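Local coordinates for protein aldolase (Escherichia coli, PDB 6VOP) that is a putative class II aldolase of the AraD-like superfamily whose precise role is not established, at residues S116-P121 with G131-V136. The protein carries 2 engineered substitutions. Numbering follows the deposited sequence.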
loop_
_atom_site.group_PDB
_atom_site.type_symbol
_atom_site.label_atom_id
_atom_site.label_comp_id
_atom_site.label_asym_id
_atom_site.label_seq_id
_atom_site.Cartn_x
_atom_site.Cartn_y
_atom_site.Cartn_z
ATOM N N SER A 116 28.654 -3.955 10.454
ATOM C CA SER A 116 28.495 -3.555 11.845
ATOM C C SER A 116 27.214 -2.767 12.076
ATOM O O SER A 116 26.633 -2.850 13.165
ATOM C CB SER A 116 29.700 -2.723 12.284
ATOM O OG SER A 116 30.700 -3.548 12.851
ATOM N N ASN A 117 26.769 -2.011 11.072
ATOM C CA ASN A 117 25.531 -1.239 11.160
ATOM C C ASN A 117 25.144 -0.858 9.738
ATOM O O ASN A 117 25.813 -0.023 9.120
ATOM C CB ASN A 117 25.718 -0.009 12.040
ATOM C CG ASN A 117 24.454 0.808 12.175
ATOM O OD1 ASN A 117 23.412 0.300 12.588
ATOM N ND2 ASN A 117 24.543 2.089 11.841
ATOM N N VAL A 118 24.069 -1.463 9.219
ATOM C CA VAL A 118 23.777 -1.366 7.789
ATOM C C VAL A 118 23.147 -0.044 7.379
ATOM O O VAL A 118 23.119 0.265 6.181
ATOM C CB VAL A 118 22.859 -2.515 7.324
ATOM C CG1 VAL A 118 23.660 -3.801 7.154
ATOM C CG2 VAL A 118 21.706 -2.717 8.292
ATOM N N ILE A 119 22.649 0.752 8.326
ATOM C CA ILE A 119 22.020 2.033 8.018
ATOM C C ILE A 119 22.751 3.142 8.765
ATOM O O ILE A 119 23.098 2.992 9.941
ATOM C CB ILE A 119 20.508 2.034 8.352
ATOM C CG1 ILE A 119 20.246 1.937 9.858
ATOM C CG2 ILE A 119 19.797 0.897 7.639
ATOM C CD1 ILE A 119 19.933 3.273 10.513
ATOM N N ARG A 120 22.999 4.251 8.070
ATOM C CA ARG A 120 23.529 5.447 8.714
ATOM C C ARG A 120 22.364 6.329 9.142
ATOM O O ARG A 120 21.552 6.716 8.291
ATOM C CB ARG A 120 24.448 6.209 7.777
ATOM C CG ARG A 120 25.135 7.396 8.423
ATOM C CD ARG A 120 25.936 8.191 7.409
ATOM N NE ARG A 120 26.610 9.330 8.024
ATOM C CZ ARG A 120 27.241 10.281 7.343
ATOM N NH1 ARG A 120 27.286 10.231 6.019
ATOM N NH2 ARG A 120 27.826 11.284 7.987
ATOM N N PRO A 121 22.236 6.666 10.425
ATOM C CA PRO A 121 20.988 7.275 10.910
ATOM C C PRO A 121 20.792 8.697 10.401
ATOM O O PRO A 121 21.677 9.547 10.520
ATOM C CB PRO A 121 21.147 7.242 12.434
ATOM C CG PRO A 121 22.610 7.161 12.665
ATOM C CD PRO A 121 23.179 6.382 11.519
ATOM N N GLY A 131 19.527 0.464 17.877
ATOM C CA GLY A 131 20.957 0.777 17.887
ATOM C C GLY A 131 21.643 0.324 16.595
ATOM O O GLY A 131 21.358 0.852 15.526
ATOM N N ASN A 132 22.539 -0.650 16.717
ATOM C CA ASN A 132 23.271 -1.166 15.571
ATOM C C ASN A 132 22.513 -2.317 14.927
ATOM O O ASN A 132 21.993 -3.200 15.616
ATOM C CB ASN A 132 24.665 -1.633 15.986
ATOM C CG ASN A 132 25.521 -0.504 16.501
ATOM O OD1 ASN A 132 25.292 0.660 16.168
ATOM N ND2 ASN A 132 26.511 -0.835 17.321
ATOM N N VAL A 133 22.455 -2.298 13.600
ATOM C CA VAL A 133 21.860 -3.391 12.838
ATOM C C VAL A 133 22.974 -4.088 12.065
ATOM O O VAL A 133 23.280 -3.696 10.929
ATOM C CB VAL A 133 20.754 -2.891 11.898
ATOM C CG1 VAL A 133 20.045 -4.069 11.247
ATOM C CG2 VAL A 133 19.769 -2.022 12.661
ATOM N N PRO A 134 23.613 -5.103 12.638
ATOM C CA PRO A 134 24.704 -5.779 11.931
ATOM C C PRO A 134 24.182 -6.668 10.812
ATOM O O PRO A 134 23.014 -7.062 10.772
ATOM C CB PRO A 134 25.381 -6.603 13.029
ATOM C CG PRO A 134 24.298 -6.857 14.019
ATOM C CD PRO A 134 23.415 -5.638 13.996
ATOM N N LEU A 135 25.086 -6.982 9.890
ATOM C CA LEU A 135 24.774 -7.765 8.705
ATOM C C LEU A 135 25.198 -9.212 8.913
ATOM O O LEU A 135 26.341 -9.480 9.295
ATOM C CB LEU A 135 25.474 -7.181 7.479
ATOM C CG LEU A 135 25.362 -7.933 6.157
ATOM C CD1 LEU A 135 23.991 -7.718 5.539
ATOM C CD2 LEU A 135 26.460 -7.482 5.212
ATOM N N VAL A 136 24.276 -10.136 8.663
ATOM C CA VAL A 136 24.560 -11.568 8.720
ATOM C C VAL A 136 24.883 -12.023 7.302
ATOM O O VAL A 136 24.192 -11.617 6.355
ATOM C CB VAL A 136 23.376 -12.345 9.321
ATOM C CG1 VAL A 136 23.707 -13.820 9.476
ATOM C CG2 VAL A 136 22.985 -11.747 10.664
#
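Asn117 and Val118 hold both backbone polar groups of Val133, its N-H and its C=O. The Asn117 side chain extends anti to its own backbone N (chi1 -179°), which carries the amide over to the chain beyond Gly131. There OD1 of Asn117 takes the N-H of Val133 on a lone pair, in the carbonyl plane, at 2.9 Å and nearly straight (164° at the hydrogen). One residue on, the N-H of Val118 returns a bond to the Val133 carbonyl, N to O 2.9 Å; this one is more bent, with the donor tilted out of the carbonyl plane. The same oxygen also receives a CA-H...O contact from Asn117 CA, 3.3 Å from Val133 O. Beside these bonds Val118 spreads its two methyls: CG2 lies 3.6 Å from CG1 of Val133, the two side chains crossing at about a right angle, while CG1 reaches CB of Leu135 at 3.8 Å. Asn132 lies on the more exposed side, its CB 3.6 Å from the carbonyl O of Ser116 and its amide plane turned 53° from that of Asn117. Val118 also packs on Leu161 of strand 159-162, beside which strand 135-136 runs parallel. Gly131, with positive phi, is the first residue to leave helical geometry after helix 125-129, where the chain heads toward Val133. One side-chain-to-backbone and one backbone-to-backbone hydrogen bond on the same residue thus tie the loop after helix 102-107 to the irregular lead-in to strand 135-136, the outermost strand, within this chain, of the mixed sheet in the AraD-like fold.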